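PDB 5JIP: cortical-lytic enzyme from Clostridium perfringens, which probably acts as a muramidase of glycoside hydrolase family 25, cutting the glycan strands of spore-cortex peptidoglycan during germination. Local coordinates for residues R143-L148 with D172-I177; W130-R135 with Y168-M173. All coordinates share one frame; numbering follows the deposited sequence.

Overall arrangement
Both contacts lie in the glycoside hydrolase family 25 barrel and end on the same approach to strand 175-178, so D172 and M173 belong to each. Contact 1 pairs that strand with its parallel neighbour 147-151, its centre about 6 Å from the centre of the chain; contact 2, whose centre is about 9 Å from that of contact 1, sets helix 124-142 against the loop that leads into strand 175-178. L146 joins them directly, its CD2 3.5 Å from CD1 of F134 on the helix. The side chain of R145 comes within about 9 Å of the bound magnesium ion, whereas contact 2 lies away from that site. Both contacts also touch the second subunit.

Contact 1 (R143-L148 with D172-I177); sequences RRRLML and DMPLWI
L148 pairs with L175 as neighbours in a parallel sheet, and two backbone bonds tie the strands there. The amide N of L148 donates to O of P174 at 2.9 Å, and O of L148 takes the amide N of W176 at 2.8 Å. The side chain of L148 helps to hold M173: its CB lies 3.9 Å from the methionine CE, which also rests against L146. Leucine suits this place because the layer between sheet and helix 124-142 is apolar, and M173, bent at its last torsion, can fit its methyl between two branched neighbours.

P174 meets the other strand with its ring. On one side CB packs against CG of M147, 4.0 Å away, while CD lies near O of L146 and over one face of the R145 guanidinium. A proline has no N-H to leave unpaired here, yet its carbonyl still serves L148. M147 runs across W176 at about a right angle, with SD 3.8 Å from CB of the tryptophan; its CG, anti to the backbone N (chi1 175°), lies along P174, and the bend at the last torsion brings CE obliquely to the indole near CE3. W176 itself uses NE1 on N220.

R145 closes the start of the contact. Its NH2 donates to O of D172 at 3.0 Å; the oxygen is in the guanidinium plane, but the nitrogen stands above the carbonyl plane. A water bridges NH1 of R145 to the same oxygen, while T306 takes NH1 and E139 takes NE, so the guanidinium is held from several directions and its rotation is fixed.

Strand 147-151, helix 152-157 and strand 175-178 make a beta-alpha-beta unit, the building element of TIM barrels, here part of the TIM-barrel-like fold of glycoside hydrolase family 25.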
loop_
_atom_site.group_PDB
_atom_site.type_symbol
_atom_site.label_atom_id
_atom_site.label_comp_id
_atom_site.label_asym_id
_atom_site.label_seq_id
_atom_site.Cartn_x
_atom_site.Cartn_y
_atom_site.Cartn_z
ATOM N N ARG A 143 9.315 11.705 -9.834
ATOM C CA ARG A 143 8.861 10.731 -8.847
ATOM C C ARG A 143 7.548 11.157 -8.185
ATOM O O ARG A 143 7.233 10.691 -7.094
ATOM C CB ARG A 143 9.937 10.455 -7.783
ATOM C CG ARG A 143 9.832 9.053 -7.181
ATOM C CD ARG A 143 10.704 8.897 -5.944
ATOM N NE ARG A 143 10.697 7.532 -5.436
ATOM C CZ ARG A 143 11.035 7.196 -4.196
ATOM N NH1 ARG A 143 11.405 8.110 -3.326
ATOM N NH2 ARG A 143 11.005 5.933 -3.828
ATOM N N ARG A 144 6.790 12.046 -8.826
ATOM C CA ARG A 144 5.469 12.467 -8.377
ATOM C C ARG A 144 4.398 11.936 -9.316
ATOM O O ARG A 144 4.517 12.058 -10.537
ATOM C CB ARG A 144 5.342 14.001 -8.319
ATOM C CG ARG A 144 6.151 14.689 -7.248
ATOM C CD ARG A 144 5.603 14.424 -5.879
ATOM N NE ARG A 144 4.220 14.903 -5.718
ATOM C CZ ARG A 144 3.858 16.128 -5.336
ATOM N NH1 ARG A 144 4.754 17.072 -5.053
ATOM N NH2 ARG A 144 2.571 16.414 -5.211
ATOM N N ARG A 145 3.327 11.417 -8.735
ATOM C CA ARG A 145 2.135 11.080 -9.495
ATOM C C ARG A 145 1.490 12.294 -10.158
ATOM O O ARG A 145 1.346 13.362 -9.555
ATOM C CB ARG A 145 1.087 10.434 -8.606
ATOM C CG ARG A 145 1.453 9.130 -7.945
ATOM C CD ARG A 145 1.806 8.024 -8.932
ATOM N NE ARG A 145 0.926 7.885 -10.079
ATOM C CZ ARG A 145 -0.208 7.183 -10.109
ATOM N NH1 ARG A 145 -0.667 6.601 -9.019
ATOM N NH2 ARG A 145 -0.903 7.082 -11.242
ATOM N N LEU A 146 1.065 12.096 -11.398
ATOM C CA LEU A 146 0.366 13.091 -12.195
ATOM C C LEU A 146 -1.131 12.792 -12.222
ATOM O O LEU A 146 -1.541 11.685 -12.581
ATOM C CB LEU A 146 0.927 13.089 -13.621
ATOM C CG LEU A 146 0.324 14.094 -14.599
ATOM C CD1 LEU A 146 0.693 15.516 -14.178
ATOM C CD2 LEU A 146 0.789 13.810 -16.012
ATOM N N MET A 147 -1.944 13.776 -11.849
ATOM C CA MET A 147 -3.403 13.674 -11.964
ATOM C C MET A 147 -3.861 14.242 -13.303
ATOM O O MET A 147 -3.278 15.206 -13.804
ATOM C CB MET A 147 -4.100 14.402 -10.802
ATOM C CG MET A 147 -5.628 14.455 -10.915
ATOM S SD MET A 147 -6.490 14.520 -9.330
ATOM C CE MET A 147 -6.073 16.160 -8.787
ATOM N N LEU A 148 -4.869 13.594 -13.901
ATOM C CA LEU A 148 -5.486 14.038 -15.152
ATOM C C LEU A 148 -6.779 14.787 -14.868
ATOM O O LEU A 148 -7.656 14.292 -14.147
ATOM C CB LEU A 148 -5.778 12.857 -16.082
ATOM C CG LEU A 148 -6.440 13.251 -17.422
ATOM C CD1 LEU A 148 -5.450 13.990 -18.238
ATOM C CD2 LEU A 148 -6.947 12.001 -18.140
ATOM N N ASP A 172 -5.294 4.253 -14.549
ATOM C CA ASP A 172 -4.529 4.222 -13.321
ATOM C C ASP A 172 -4.100 5.626 -12.903
ATOM O O ASP A 172 -3.597 5.795 -11.801
ATOM C CB ASP A 172 -3.301 3.302 -13.452
ATOM C CG ASP A 172 -2.249 3.831 -14.404
ATOM O OD1 ASP A 172 -2.611 4.365 -15.482
ATOM O OD2 ASP A 172 -1.051 3.683 -14.061
ATOM N N MET A 173 -4.353 6.639 -13.723
ATOM C CA MET A 173 -4.100 8.007 -13.282
ATOM C C MET A 173 -5.159 8.449 -12.276
ATOM O O MET A 173 -6.324 8.098 -12.408
ATOM C CB MET A 173 -4.096 8.969 -14.476
ATOM C CG MET A 173 -3.055 8.625 -15.507
ATOM S SD MET A 173 -2.999 9.875 -16.801
ATOM C CE MET A 173 -2.255 11.268 -15.910
ATOM N N PRO A 174 -4.802 9.246 -11.273
ATOM C CA PRO A 174 -5.857 9.935 -10.521
ATOM C C PRO A 174 -6.655 10.787 -11.483
ATOM O O PRO A 174 -6.087 11.426 -12.372
ATOM C CB PRO A 174 -5.095 10.781 -9.489
ATOM C CG PRO A 174 -3.756 10.150 -9.393
ATOM C CD PRO A 174 -3.463 9.589 -10.789
ATOM N N LEU A 175 -7.979 10.786 -11.294
ATOM C CA LEU A 175 -8.907 11.512 -12.156
ATOM C C LEU A 175 -9.540 12.697 -11.437
ATOM O O LEU A 175 -10.191 12.545 -10.393
ATOM C CB LEU A 175 -10.015 10.594 -12.676
ATOM C CG LEU A 175 -11.089 11.260 -13.523
ATOM C CD1 LEU A 175 -10.503 11.774 -14.808
ATOM C CD2 LEU A 175 -12.199 10.285 -13.774
ATOM N N TRP A 176 -9.393 13.858 -12.049
ATOM C CA TRP A 176 -10.131 15.068 -11.694
ATOM C C TRP A 176 -11.141 15.305 -12.819
ATOM O O TRP A 176 -10.777 15.718 -13.929
ATOM C CB TRP A 176 -9.142 16.204 -11.514
ATOM C CG TRP A 176 -9.691 17.553 -11.180
ATOM C CD1 TRP A 176 -10.989 17.916 -10.921
ATOM C CD2 TRP A 176 -8.913 18.731 -11.071
ATOM N NE1 TRP A 176 -11.052 19.260 -10.645
ATOM C CE2 TRP A 176 -9.792 19.790 -10.747
ATOM C CE3 TRP A 176 -7.555 19.000 -11.239
ATOM C CZ2 TRP A 176 -9.350 21.104 -10.590
ATOM C CZ3 TRP A 176 -7.110 20.310 -11.067
ATOM C CH2 TRP A 176 -8.005 21.340 -10.753
ATOM N N ILE A 177 -12.394 14.972 -12.566
ATOM C CA ILE A 177 -13.396 14.984 -13.622
ATOM C C ILE A 177 -14.253 16.226 -13.476
ATOM O O ILE A 177 -14.675 16.596 -12.372
ATOM C CB ILE A 177 -14.270 13.717 -13.627
ATOM C CG1 ILE A 177 -15.119 13.704 -14.903
ATOM C CG2 ILE A 177 -15.112 13.628 -12.356
ATOM C CD1 ILE A 177 -15.835 12.394 -15.158
HETATM O O HOH W 1 -2.253 4.451 -9.671
#

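Contact 2 (W130-R135 with Y168-M173); sequences WIDRFR and YPLSDM
R135 reaches from helix 124-142 to D172 and P169 in the loop before strand 175-178, a helix-on-loop contact on the outside of the TIM-barrel-like fold. Two successive type I beta turns, Y168 to S171 and L170 to M173, shape that loop and bring O of P169 and the carboxylate of D172 to one guanidinium.

The polar part is a salt-bridge network of D132, R135 and D172, in which the arginine is gripped at two of its edges. Three residues back along the helix, D132 takes NE and NH2 side-on, both on OD1, with NH2 2.7 Å from that oxygen. D172 is met end-on: NH1 of R135 lies 3.0 Å from OD1, and NH2 reaches the syn lone pair of the same oxygen at 3.3 Å. The guanidinium and the D172 carboxylate planes are turned 44° apart. For D172 the chi1 of 68° sets CG between the backbone N and the carbonyl carbon, which brings the carboxylate within reach of R135. The two acids probably balance the buried cation, whose positive charge would help keep both of them ionised. OD1 of D132 also binds K280 of the second subunit, so this network reaches the dimer partner.

Apolar contacts flank the charged cluster. L170 crosses I131 at about a right angle, its CD1 3.7 Å from CG2 of the isoleucine, and its other methyl, CD2, rests near the backbone N and CB of D132. Branched side chains interlock well here, each presenting methyls to the other. CG of M173 lies over one face of the guanidinium, 3.6 Å from NH1 of R135, so the flat cation rests a face on hydrocarbon.

A backbone acceptor also lies at the guanidinium edge: NH2 of R135, already engaged by both acids, makes a weak hydrogen bond to O of P169, 3.0 Å long but bent to 129° at the hydrogen.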
loop_
_atom_site.group_PDB
_atom_site.type_symbol
_atom_site.label_atom_id
_atom_site.label_comp_id
_atom_site.label_asym_id
_atom_site.label_seq_id
_atom_site.Cartn_x
_atom_site.Cartn_y
_atom_site.Cartn_z
ATOM N N TRP A 130 -0.590 10.511 -26.419
ATOM C CA TRP A 130 0.058 11.774 -26.062
ATOM C C TRP A 130 0.004 12.016 -24.557
ATOM O O TRP A 130 1.015 12.340 -23.934
ATOM C CB TRP A 130 -0.594 12.925 -26.829
ATOM C CG TRP A 130 0.142 14.196 -26.686
ATOM C CD1 TRP A 130 1.070 14.722 -27.552
ATOM C CD2 TRP A 130 0.038 15.125 -25.601
ATOM N NE1 TRP A 130 1.547 15.910 -27.061
ATOM C CE2 TRP A 130 0.928 16.181 -25.867
ATOM C CE3 TRP A 130 -0.724 15.164 -24.422
ATOM C CZ2 TRP A 130 1.063 17.286 -25.002
ATOM C CZ3 TRP A 130 -0.580 16.241 -23.574
ATOM C CH2 TRP A 130 0.304 17.294 -23.872
ATOM N N ILE A 131 -1.171 11.824 -23.949
ATOM C CA ILE A 131 -1.301 11.965 -22.502
ATOM C C ILE A 131 -0.379 10.989 -21.783
ATOM O O ILE A 131 0.329 11.348 -20.838
ATOM C CB ILE A 131 -2.761 11.749 -22.093
ATOM C CG1 ILE A 131 -3.627 12.817 -22.736
ATOM C CG2 ILE A 131 -2.887 11.687 -20.556
ATOM C CD1 ILE A 131 -5.099 12.546 -22.557
ATOM N N ASP A 132 -0.394 9.732 -22.220
ATOM C CA ASP A 132 0.392 8.679 -21.595
ATOM C C ASP A 132 1.884 8.989 -21.669
ATOM O O ASP A 132 2.637 8.705 -20.734
ATOM C CB ASP A 132 0.052 7.366 -22.308
ATOM C CG ASP A 132 0.332 6.132 -21.472
ATOM O OD1 ASP A 132 0.416 6.221 -20.230
ATOM O OD2 ASP A 132 0.455 5.057 -22.089
ATOM N N ARG A 133 2.338 9.570 -22.786
ATOM C CA ARG A 133 3.740 9.933 -22.899
ATOM C C ARG A 133 4.081 11.068 -21.951
ATOM O O ARG A 133 5.147 11.066 -21.320
ATOM C CB ARG A 133 4.057 10.335 -24.348
ATOM C CG ARG A 133 5.450 10.944 -24.539
ATOM C CD ARG A 133 6.575 9.950 -24.244
ATOM N NE ARG A 133 6.465 8.766 -25.096
ATOM C CZ ARG A 133 7.050 8.631 -26.286
ATOM N NH1 ARG A 133 6.882 7.509 -26.982
ATOM N NH2 ARG A 133 7.804 9.605 -26.787
ATOM N N PHE A 134 3.196 12.058 -21.870
ATOM C CA PHE A 134 3.370 13.151 -20.914
ATOM C C PHE A 134 3.463 12.593 -19.499
ATOM O O PHE A 134 4.401 12.900 -18.753
ATOM C CB PHE A 134 2.208 14.132 -21.045
ATOM C CG PHE A 134 2.372 15.403 -20.219
ATOM C CD1 PHE A 134 2.233 15.388 -18.835
ATOM C CD2 PHE A 134 2.655 16.606 -20.838
ATOM C CE1 PHE A 134 2.388 16.563 -18.075
ATOM C CE2 PHE A 134 2.796 17.797 -20.081
ATOM C CZ PHE A 134 2.666 17.762 -18.705
ATOM N N ARG A 135 2.542 11.702 -19.147
ATOM C CA ARG A 135 2.582 11.056 -17.834
ATOM C C ARG A 135 3.906 10.323 -17.591
ATOM O O ARG A 135 4.505 10.436 -16.508
ATOM C CB ARG A 135 1.391 10.108 -17.712
ATOM C CG ARG A 135 1.331 9.306 -16.421
ATOM C CD ARG A 135 1.827 7.904 -16.616
ATOM N NE ARG A 135 0.894 7.141 -17.453
ATOM C CZ ARG A 135 -0.115 6.394 -17.012
ATOM N NH1 ARG A 135 -0.327 6.249 -15.719
ATOM N NH2 ARG A 135 -0.904 5.759 -17.879
ATOM N N TYR A 168 -8.087 0.788 -21.332
ATOM C CA TYR A 168 -8.121 2.159 -20.823
ATOM C C TYR A 168 -6.749 2.434 -20.224
ATOM O O TYR A 168 -6.554 2.255 -19.015
ATOM C CB TYR A 168 -9.209 2.336 -19.770
ATOM C CG TYR A 168 -10.597 2.073 -20.263
ATOM C CD1 TYR A 168 -11.335 3.078 -20.876
ATOM C CD2 TYR A 168 -11.183 0.823 -20.099
ATOM C CE1 TYR A 168 -12.627 2.849 -21.314
ATOM C CE2 TYR A 168 -12.466 0.574 -20.535
ATOM C CZ TYR A 168 -13.183 1.589 -21.150
ATOM O OH TYR A 168 -14.463 1.359 -21.583
ATOM N N PRO A 169 -5.773 2.848 -21.041
ATOM C CA PRO A 169 -4.409 3.023 -20.523
ATOM C C PRO A 169 -4.270 4.111 -19.469
ATOM O O PRO A 169 -3.280 4.098 -18.726
ATOM C CB PRO A 169 -3.596 3.372 -21.778
ATOM C CG PRO A 169 -4.444 2.854 -22.952
ATOM C CD PRO A 169 -5.850 3.056 -22.497
ATOM N N LEU A 170 -5.183 5.073 -19.401
ATOM C CA LEU A 170 -5.037 6.148 -18.417
ATOM C C LEU A 170 -5.788 5.887 -17.113
ATOM O O LEU A 170 -5.772 6.756 -16.225
ATOM C CB LEU A 170 -5.512 7.461 -19.017
ATOM C CG LEU A 170 -4.912 7.810 -20.368
ATOM C CD1 LEU A 170 -5.551 9.076 -20.891
ATOM C CD2 LEU A 170 -3.381 7.888 -20.331
ATOM N N SER A 171 -6.434 4.723 -16.968
ATOM C CA SER A 171 -7.346 4.492 -15.848
ATOM C C SER A 171 -6.616 4.335 -14.524
ATOM O O SER A 171 -7.270 4.261 -13.470
ATOM C CB SER A 171 -8.214 3.249 -16.124
ATOM O OG SER A 171 -7.449 2.045 -16.199
ATOM N N ASP A 172 -5.294 4.253 -14.549
ATOM C CA ASP A 172 -4.529 4.222 -13.321
ATOM C C ASP A 172 -4.100 5.626 -12.903
ATOM O O ASP A 172 -3.597 5.795 -11.801
ATOM C CB ASP A 172 -3.301 3.302 -13.452
ATOM C CG ASP A 172 -2.249 3.831 -14.404
ATOM O OD1 ASP A 172 -2.611 4.365 -15.482
ATOM O OD2 ASP A 172 -1.051 3.683 -14.061
ATOM N N MET A 173 -4.353 6.639 -13.723
ATOM C CA MET A 173 -4.100 8.007 -13.282
ATOM C C MET A 173 -5.159 8.449 -12.276
ATOM O O MET A 173 -6.324 8.098 -12.408
ATOM C CB MET A 173 -4.096 8.969 -14.476
ATOM C CG MET A 173 -3.055 8.625 -15.507
ATOM S SD MET A 173 -2.999 9.875 -16.801
ATOM C CE MET A 173 -2.255 11.268 -15.910
#